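Putative protease (Parabacteroides distasonis ATCC 8503, PDB 3KD4) is of unknown function but is probably an exported protease, perhaps with a transglutaminase-like core between its two end domains. Local coordinates at residues S305-V310 with V356-T361; S4-G9 with E136-K141; F389-L394 with N499-F504. One frame throughout, in Å; residues are numbered along the deposited sequence. Where two conformers were deposited one is given.

Contact 1. Residues S305-V310 with V356-T361; sequences SEVLAV and VSLSGT
Strand 305-312 and the end of strand 353-357 run antiparallel here, with Ala-309 and Val-356 as a hydrogen-bonded pair and Leu-308 and Ser-357 as the non-hydrogen-bonded pair beside it. They are adjacent strands of the five-stranded antiparallel sheet in the middle of the chain. With helix 287-300 packed near it, this sheet is consistent with a transglutaminase-like core. Ala-309 N donates to Val-356 O at 2.8 Å, and Val-356 N donates back to Ala-309 O at 2.9 Å. Regular pairing stops at Ser-357, where a type I turn to Gly-360 begins. Leu-358 N in that turn still bonds to Val-307 O at 3.1 Å.

The face with Ala-309 and Val-356 is apolar. Leu-358 has its CG beside its own backbone N (chi1 -62°), which brings CG and CD1 against Val-307. The two side chains cross at a slant, Leu-358 CD1 lying 3.9 Å from Val-307 CB. Leu-215 of helix 211-222 covers this side, touching Ala-309, Val-356 and Leu-358. On the other face, Leu-308 CD2 rests on Ser-357 CA at 3.6 Å.

Glu-306 carries the polar half of the contact. Its carboxylate reaches across to the turn. OE2 takes a weak bond from Ser-359 N. It is also modelled too close to Ser-359 OG, and the detail of that pair is doubtful. Glu-306 OE1 accepts from a water at 2.6 Å and has a long, weak ion pair with Lys-331. The same water lies 2.8 Å from Ser-357 OG, linking strand and turn. Ser-357 OG sits between its own backbone N and carbonyl carbon (chi1 73°), and there it accepts a bond from Thr-361 N at 3.1 Å.

Contact 2. Residues S4-G9 with E136-K141; sequences SEAEYG and ETSPVK
Tyr-8 and Val-140 face each other across a single backbone bridge, their CA atoms 4.6 Å apart, where strand 6-17 meets the start of strand 140-150. Both bonds of the bridge belong to Tyr-8. Tyr-8 N donates to Pro-139 O at 2.8 Å, and Tyr-8 O accepts from Lys-141 N at the same length. This one-residue grip on either side of Val-140 is the parallel pattern, and the two strands run parallel.

Tyr-8 has the largest share of the packing. Tyr-8 CB meets Val-140 CG2 at 4.0 Å, and Pro-139 O lies at the ring edge, near the ring plane. Further out, Tyr-8 CE2 touches Glu-136 CG at 3.7 Å, the two side chains crossing at about a right angle. Glu-136 CG is anti to its carbonyl carbon (chi1 -53°), which sets it beside the ring. A bend at the next torsion turns the carboxylate, whose OE1 forms a salt bridge with Arg-133. Swapping the tyrosine for an alanine would probably leave a gap beside Val-140 and Glu-136 and cost the glutamate the surface its methylenes lean on.

Ala-6 O is approached by two carbons, Ser-138 CB and Pro-139 CD, each at 3.4 Å. Ser-138 OG bonds to Tyr-43 OH and Ala-2 O.

Strand 6-17 lies between strands 23-33 and 140-150 in a mixed eight-stranded sheet. Leu-31 of strand 23-33 touches Ala-6 and Tyr-8. On the far side of strand 140-150, strand 174-184 shares backbone hydrogen bonds with Val-140 and Lys-141, through Ile-184 and Asn-183.

Contact 3. Residues F389-L394 with N499-F504; sequences FAICVL and NRVLLF
A small antiparallel sheet at the C-terminal end, in the DUF3858 region, is built on the pairing of strands 389-393 and 501-504. Their axes approach to 4.7 Å and their directions differ by 160°. Ala-390 pairs with Phe-504 and Cys-392 with Leu-502, each through two backbone bonds; Cys-392 N to Leu-502 O is 2.8 Å. Leu-394 N extends the pattern by bonding to Arg-500 O.

Arg-500 closes this end. Its chain bends at the third torsion (chi3 -72°), so that the guanidinium folds round to the backbone of Leu-394. Arg-500 NH1 donates to Leu-394 O at 2.6 Å, with the oxygen in the guanidinium plane. Arg-500 NH1 also lies 3.5 Å from Val-393 CG1.

Ile-391, Val-393, Val-501 and Leu-503 share one face. Ile-391 CG2 meets Val-501 CG1 at 3.7 Å. Leu-503 CD1 reaches the Phe-389 ring, 3.5 Å from its CD1. On the other face, Cys-392 CB comes to the edge of the Phe-504 ring, 4.0 Å from CE1.

That second face turns toward the neighbouring five-stranded sheet. Cys-392 packs on Val-378 and Ile-380 of strand 370-380, and Phe-504 on Ile-380, on Pro-433 of strand 423-433 and on Ile-466 of strand 465-474. Strand 501-505 is the middle strand of its own sheet, with strand 438-439 beyond it.

Overall arrangement
The three contacts follow one another along the chain and lie in three separate sheets. Contact 2 is in the N-terminal part, contact 1 in the middle and contact 3 near the C-terminus. None touches another. Contacts 1 and 2 are the nearest pair, with centres about 38 Å apart and nearest atoms about 21 Å apart, on opposite sides of the chain's centre. Contact 3 is remote from both: its centre is about 52 Å from that of contact 1 and about 50 Å from that of contact 2. None of the three can be tied to a catalytic site. A glycerol, probably from the crystallisation liquor, lies beside contact 2, weakly hydrogen-bonded to Tyr-8 OH.

Contact 1. Residues S305-V310 with V356-T361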
loop_
_atom_site.group_PDB
_atom_site.type_symbol
_atom_site.label_atom_id
_atom_site.label_comp_id
_atom_site.label_asym_id
_atom_site.label_seq_id
_atom_site.Cartn_x
_atom_site.Cartn_y
_atom_site.Cartn_z
ATOM N N SER A 305 2.410 -13.129 -21.792
ATOM C CA SER A 305 2.160 -12.412 -20.553
ATOM C C SER A 305 2.269 -13.321 -19.332
ATOM O O SER A 305 2.069 -14.550 -19.397
ATOM C CB SER A 305 0.757 -11.752 -20.570
ATOM O OG SER A 305 0.646 -10.837 -21.676
ATOM N N GLU A 306 2.571 -12.706 -18.205
ATOM C CA GLU A 306 2.669 -13.418 -16.927
ATOM C C GLU A 306 2.260 -12.521 -15.760
ATOM O O GLU A 306 2.519 -11.313 -15.781
ATOM C CB GLU A 306 4.124 -13.810 -16.696
ATOM C CG GLU A 306 4.474 -15.235 -16.935
ATOM C CD GLU A 306 5.885 -15.566 -16.395
ATOM O OE1 GLU A 306 6.850 -15.041 -16.962
ATOM O OE2 GLU A 306 5.985 -16.314 -15.394
ATOM N N VAL A 307 1.705 -13.121 -14.714
ATOM C CA VAL A 307 1.408 -12.412 -13.473
ATOM C C VAL A 307 2.717 -12.229 -12.694
ATOM O O VAL A 307 3.607 -13.100 -12.704
ATOM C CB VAL A 307 0.319 -13.154 -12.648
ATOM C CG1 VAL A 307 0.069 -12.462 -11.312
ATOM C CG2 VAL A 307 -0.993 -13.264 -13.468
ATOM N N LEU A 308 2.843 -11.074 -12.048
ATOM C CA LEU A 308 3.988 -10.748 -11.211
ATOM C C LEU A 308 3.518 -10.452 -9.804
ATOM O O LEU A 308 2.481 -9.816 -9.602
ATOM C CB LEU A 308 4.701 -9.494 -11.744
ATOM C CG LEU A 308 5.046 -9.435 -13.236
ATOM C CD1 LEU A 308 5.792 -8.111 -13.551
ATOM C CD2 LEU A 308 5.896 -10.662 -13.642
ATOM N N ALA A 309 4.307 -10.890 -8.848
ATOM C CA ALA A 309 4.128 -10.562 -7.451
ATOM C C ALA A 309 5.168 -9.506 -7.050
ATOM O O ALA A 309 6.338 -9.599 -7.434
ATOM C CB ALA A 309 4.264 -11.820 -6.583
ATOM N N VAL A 310 4.733 -8.513 -6.276
ATOM C CA VAL A 310 5.607 -7.456 -5.781
ATOM C C VAL A 310 5.740 -7.582 -4.274
ATOM O O VAL A 310 4.724 -7.579 -3.541
ATOM C CB VAL A 310 5.024 -6.040 -6.137
ATOM C CG1 VAL A 310 6.004 -4.906 -5.750
ATOM C CG2 VAL A 310 4.653 -5.968 -7.649
ATOM N N VAL A 356 8.732 -10.471 -8.730
ATOM C CA VAL A 356 8.992 -11.853 -9.159
ATOM C C VAL A 356 7.818 -12.389 -9.936
ATOM O O VAL A 356 6.661 -12.288 -9.459
ATOM C CB VAL A 356 9.252 -12.760 -7.946
ATOM C CG1 VAL A 356 9.677 -14.150 -8.423
ATOM C CG2 VAL A 356 10.286 -12.151 -7.005
ATOM N N SER A 357 8.059 -12.953 -11.124
ATOM C CA SER A 357 6.993 -13.609 -11.873
ATOM C C SER A 357 6.504 -14.885 -11.128
ATOM O O SER A 357 7.229 -15.443 -10.314
ATOM C CB SER A 357 7.491 -14.001 -13.261
ATOM O OG SER A 357 8.374 -15.096 -13.182
ATOM N N LEU A 358 5.285 -15.325 -11.395
ATOM C CA LEU A 358 4.758 -16.572 -10.797
ATOM C C LEU A 358 5.501 -17.844 -11.209
ATOM O O LEU A 358 5.452 -18.854 -10.498
ATOM C CB LEU A 358 3.259 -16.747 -11.063
ATOM C CG LEU A 358 2.296 -15.688 -10.493
ATOM C CD1 LEU A 358 0.860 -16.217 -10.347
ATOM C CD2 LEU A 358 2.756 -15.076 -9.195
ATOM N N SER A 359 6.240 -17.772 -12.305
ATOM C CA SER A 359 7.142 -18.841 -12.690
ATOM C C SER A 359 8.476 -18.680 -11.971
ATOM O O SER A 359 9.350 -19.469 -12.191
ATOM C CB SER A 359 7.347 -18.873 -14.208
ATOM O OG SER A 359 7.895 -17.655 -14.672
ATOM N N GLY A 360 8.649 -17.659 -11.126
ATOM C CA GLY A 360 9.810 -17.583 -10.231
ATOM C C GLY A 360 11.028 -16.757 -10.584
ATOM O O GLY A 360 12.058 -16.846 -9.902
ATOM N N THR A 361 10.942 -15.947 -11.628
ATOM C CA THR A 361 12.050 -15.118 -12.081
ATOM C C THR A 361 11.954 -13.720 -11.476
ATOM O O THR A 361 10.934 -13.041 -11.604
ATOM C CB THR A 361 12.004 -14.985 -13.624
ATOM O OG1 THR A 361 12.060 -16.288 -14.186
ATOM C CG2 THR A 361 13.157 -14.089 -14.222
HETATM O O HOH W 1 9.180 -15.040 -15.861
#

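Contact 2. Residues S4-G9 with E136-K141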
loop_
_atom_site.group_PDB
_atom_site.type_symbol
_atom_site.label_atom_id
_atom_site.label_comp_id
_atom_site.label_asym_id
_atom_site.label_seq_id
_atom_site.Cartn_x
_atom_site.Cartn_y
_atom_site.Cartn_z
ATOM N N SER A 4 1.945 8.331 24.177
ATOM C CA SER A 4 1.708 8.257 25.642
ATOM C C SER A 4 0.201 8.333 25.924
ATOM O O SER A 4 -0.216 8.568 27.048
ATOM C CB SER A 4 2.513 9.339 26.397
ATOM O OG SER A 4 1.726 10.465 26.796
ATOM N N GLU A 5 -0.613 8.136 24.894
ATOM C CA GLU A 5 -2.056 8.044 25.049
ATOM C C GLU A 5 -2.519 6.616 25.432
ATOM O O GLU A 5 -3.583 6.435 26.029
ATOM C CB GLU A 5 -2.707 8.381 23.728
ATOM C CG GLU A 5 -2.457 9.811 23.254
ATOM C CD GLU A 5 -3.435 10.805 23.823
ATOM O OE1 GLU A 5 -4.646 10.555 23.769
ATOM O OE2 GLU A 5 -2.995 11.852 24.299
ATOM N N ALA A 6 -1.729 5.630 25.002
ATOM C CA ALA A 6 -2.038 4.214 25.206
ATOM C C ALA A 6 -0.764 3.434 25.123
ATOM O O ALA A 6 0.202 3.907 24.508
ATOM C CB ALA A 6 -3.051 3.715 24.151
ATOM N N GLU A 7 -0.766 2.241 25.726
ATOM C CA GLU A 7 0.346 1.325 25.657
ATOM C C GLU A 7 -0.157 -0.108 25.678
ATOM O O GLU A 7 -1.032 -0.452 26.493
ATOM C CB GLU A 7 1.239 1.537 26.870
ATOM C CG GLU A 7 2.467 0.651 26.944
ATOM C CD GLU A 7 3.115 0.742 28.308
ATOM O OE1 GLU A 7 3.649 -0.290 28.814
ATOM O OE2 GLU A 7 3.029 1.844 28.902
ATOM N N TYR A 8 0.392 -0.943 24.817
ATOM C CA TYR A 8 0.145 -2.383 24.896
ATOM C C TYR A 8 1.136 -2.960 25.880
ATOM O O TYR A 8 2.328 -3.074 25.579
ATOM C CB TYR A 8 0.354 -3.074 23.559
ATOM C CG TYR A 8 -0.699 -2.767 22.516
ATOM C CD1 TYR A 8 -1.852 -3.534 22.438
ATOM C CD2 TYR A 8 -0.520 -1.752 21.598
ATOM C CE1 TYR A 8 -2.801 -3.283 21.493
ATOM C CE2 TYR A 8 -1.467 -1.494 20.621
ATOM C CZ TYR A 8 -2.605 -2.272 20.586
ATOM O OH TYR A 8 -3.583 -2.045 19.673
ATOM N N GLY A 9 0.649 -3.342 27.050
ATOM C CA GLY A 9 1.493 -3.974 28.058
ATOM C C GLY A 9 1.977 -5.322 27.548
ATOM O O GLY A 9 3.153 -5.675 27.680
ATOM N N GLU A 136 3.055 -1.227 16.653
ATOM C CA GLU A 136 1.739 -0.582 16.634
ATOM C C GLU A 136 1.868 0.947 16.723
ATOM O O GLU A 136 2.963 1.491 16.818
ATOM C CB GLU A 136 0.883 -1.084 17.809
ATOM C CG GLU A 136 0.767 -2.582 17.898
ATOM C CD GLU A 136 0.002 -3.219 16.747
ATOM O OE1 GLU A 136 -0.698 -2.528 15.965
ATOM O OE2 GLU A 136 0.118 -4.444 16.629
ATOM N N THR A 137 0.735 1.635 16.683
ATOM C CA THR A 137 0.708 3.094 16.797
ATOM C C THR A 137 0.920 3.533 18.249
ATOM O O THR A 137 1.181 4.688 18.523
ATOM C CB THR A 137 -0.638 3.645 16.235
ATOM O OG1 THR A 137 -1.717 2.982 16.883
ATOM C CG2 THR A 137 -0.755 3.367 14.707
ATOM N N SER A 138 0.781 2.599 19.180
ATOM C CA SER A 138 1.213 2.789 20.561
ATOM C C SER A 138 2.401 1.860 20.850
ATOM O O SER A 138 2.555 0.803 20.192
ATOM C CB SER A 138 0.038 2.433 21.490
ATOM O OG SER A 138 -1.065 3.298 21.295
ATOM N N PRO A 139 3.206 2.201 21.852
ATOM C CA PRO A 139 4.278 1.285 22.265
ATOM C C PRO A 139 3.776 -0.092 22.740
ATOM O O PRO A 139 2.662 -0.221 23.298
ATOM C CB PRO A 139 4.939 1.990 23.459
ATOM C CG PRO A 139 4.215 3.294 23.652
ATOM C CD PRO A 139 3.041 3.352 22.772
ATOM N N VAL A 140 4.615 -1.096 22.518
ATOM C CA VAL A 140 4.358 -2.474 22.950
ATOM C C VAL A 140 5.475 -2.846 23.919
ATOM O O VAL A 140 6.653 -2.931 23.529
ATOM C CB VAL A 140 4.288 -3.468 21.764
ATOM C CG1 VAL A 140 4.037 -4.892 22.295
ATOM C CG2 VAL A 140 3.203 -3.045 20.761
ATOM N N LYS A 141 5.111 -3.052 25.175
ATOM C CA LYS A 141 6.088 -3.336 26.223
ATOM C C LYS A 141 6.703 -4.712 26.040
ATOM O O LYS A 141 7.892 -4.890 26.242
ATOM C CB LYS A 141 5.423 -3.208 27.601
ATOM C CG LYS A 141 6.329 -3.476 28.793
ATOM C CD LYS A 141 7.493 -2.487 28.833
ATOM C CE LYS A 141 8.244 -2.476 30.171
ATOM N NZ LYS A 141 9.530 -1.729 30.016
#

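Contact 3. Residues F389-L394 with N499-F504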
loop_
_atom_site.group_PDB
_atom_site.type_symbol
_atom_site.label_atom_id
_atom_site.label_comp_id
_atom_site.label_asym_id
_atom_site.label_seq_id
_atom_site.Cartn_x
_atom_site.Cartn_y
_atom_site.Cartn_z
ATOM N N PHE A 389 -2.213 48.312 -8.384
ATOM C CA PHE A 389 -1.525 47.064 -8.701
ATOM C C PHE A 389 -2.480 45.945 -9.053
ATOM O O PHE A 389 -3.630 45.944 -8.617
ATOM C CB PHE A 389 -0.697 46.595 -7.515
ATOM C CG PHE A 389 0.536 47.399 -7.275
ATOM C CD1 PHE A 389 1.739 47.016 -7.826
ATOM C CD2 PHE A 389 0.488 48.539 -6.492
ATOM C CE1 PHE A 389 2.883 47.743 -7.592
ATOM C CE2 PHE A 389 1.642 49.269 -6.250
ATOM C CZ PHE A 389 2.835 48.867 -6.800
ATOM N N ALA A 390 -1.983 44.994 -9.834
ATOM C CA ALA A 390 -2.709 43.765 -10.115
ATOM C C ALA A 390 -1.792 42.641 -9.683
ATOM O O ALA A 390 -0.641 42.599 -10.127
ATOM C CB ALA A 390 -3.039 43.672 -11.589
ATOM N N ILE A 391 -2.276 41.785 -8.778
ATOM C CA ILE A 391 -1.545 40.601 -8.310
ATOM C C ILE A 391 -2.053 39.396 -9.078
ATOM O O ILE A 391 -3.150 38.908 -8.826
ATOM C CB ILE A 391 -1.771 40.306 -6.815
ATOM C CG1 ILE A 391 -1.288 41.467 -5.954
ATOM C CG2 ILE A 391 -1.009 39.046 -6.392
ATOM C CD1 ILE A 391 -1.999 41.541 -4.611
ATOM N N CYS A 392 -1.256 38.929 -10.030
ATOM C CA CYS A 392 -1.628 37.812 -10.890
ATOM C C CYS A 392 -1.074 36.500 -10.318
ATOM O O CYS A 392 0.123 36.285 -10.353
ATOM C CB CYS A 392 -1.036 38.057 -12.269
ATOM S SG CYS A 392 -1.371 36.755 -13.464
ATOM N N VAL A 393 -1.942 35.651 -9.777
ATOM C CA VAL A 393 -1.520 34.348 -9.275
ATOM C C VAL A 393 -1.640 33.353 -10.428
ATOM O O VAL A 393 -2.727 33.104 -10.907
ATOM C CB VAL A 393 -2.338 33.912 -8.052
ATOM C CG1 VAL A 393 -1.813 32.580 -7.476
ATOM C CG2 VAL A 393 -2.267 34.994 -6.975
ATOM N N LEU A 394 -0.513 32.839 -10.919
ATOM C CA LEU A 394 -0.552 31.841 -11.981
ATOM C C LEU A 394 -1.149 30.555 -11.367
ATOM O O LEU A 394 -0.712 30.118 -10.305
ATOM C CB LEU A 394 0.847 31.586 -12.532
ATOM C CG LEU A 394 1.567 32.782 -13.141
ATOM C CD1 LEU A 394 3.075 32.489 -13.341
ATOM C CD2 LEU A 394 0.866 33.223 -14.438
ATOM N N ASN A 499 5.594 32.000 -5.285
ATOM C CA ASN A 499 6.478 31.767 -6.425
ATOM C C ASN A 499 5.739 31.731 -7.741
ATOM O O ASN A 499 6.353 31.696 -8.785
ATOM C CB ASN A 499 7.311 30.498 -6.181
ATOM C CG ASN A 499 8.193 30.613 -4.952
ATOM O OD1 ASN A 499 8.461 31.719 -4.478
ATOM N ND2 ASN A 499 8.710 29.480 -4.463
ATOM N N ARG A 500 4.416 31.803 -7.681
ATOM C CA ARG A 500 3.557 31.875 -8.881
ATOM C C ARG A 500 2.928 33.262 -9.101
ATOM O O ARG A 500 2.045 33.440 -9.983
ATOM C CB ARG A 500 2.439 30.808 -8.782
ATOM C CG ARG A 500 2.915 29.425 -9.082
ATOM C CD ARG A 500 1.785 28.381 -9.060
ATOM N NE ARG A 500 1.317 28.108 -7.706
ATOM C CZ ARG A 500 0.183 28.554 -7.177
ATOM N NH1 ARG A 500 -0.684 29.280 -7.863
ATOM N NH2 ARG A 500 -0.112 28.246 -5.939
ATOM N N VAL A 501 3.352 34.242 -8.309
ATOM C CA VAL A 501 2.790 35.572 -8.422
ATOM C C VAL A 501 3.577 36.421 -9.414
ATOM O O VAL A 501 4.812 36.472 -9.351
ATOM C CB VAL A 501 2.755 36.284 -7.066
ATOM C CG1 VAL A 501 2.402 37.765 -7.245
ATOM C CG2 VAL A 501 1.769 35.576 -6.140
ATOM N N LEU A 502 2.847 37.093 -10.292
ATOM C CA LEU A 502 3.363 38.211 -11.090
ATOM C C LEU A 502 2.638 39.474 -10.614
ATOM O O LEU A 502 1.418 39.476 -10.409
ATOM C CB LEU A 502 3.107 38.029 -12.591
ATOM C CG LEU A 502 3.747 36.833 -13.302
ATOM C CD1 LEU A 502 3.282 36.850 -14.791
ATOM C CD2 LEU A 502 5.261 36.869 -13.176
ATOM N N LEU A 503 3.402 40.526 -10.397
ATOM C CA LEU A 503 2.867 41.804 -9.939
ATOM C C LEU A 503 2.959 42.790 -11.088
ATOM O O LEU A 503 3.989 42.875 -11.762
ATOM C CB LEU A 503 3.675 42.322 -8.744
ATOM C CG LEU A 503 3.268 43.639 -8.105
ATOM C CD1 LEU A 503 1.896 43.550 -7.385
ATOM C CD2 LEU A 503 4.420 44.084 -7.147
ATOM N N PHE A 504 1.868 43.509 -11.319
ATOM C CA PHE A 504 1.813 44.564 -12.329
ATOM C C PHE A 504 1.348 45.851 -11.697
ATOM O O PHE A 504 0.502 45.838 -10.795
ATOM C CB PHE A 504 0.811 44.214 -13.429
ATOM C CG PHE A 504 1.176 42.996 -14.228
ATOM C CD1 PHE A 504 0.821 41.735 -13.784
ATOM C CD2 PHE A 504 1.841 43.126 -15.434
ATOM C CE1 PHE A 504 1.119 40.630 -14.524
ATOM C CE2 PHE A 504 2.160 42.021 -16.180
ATOM C CZ PHE A 504 1.796 40.766 -15.725
#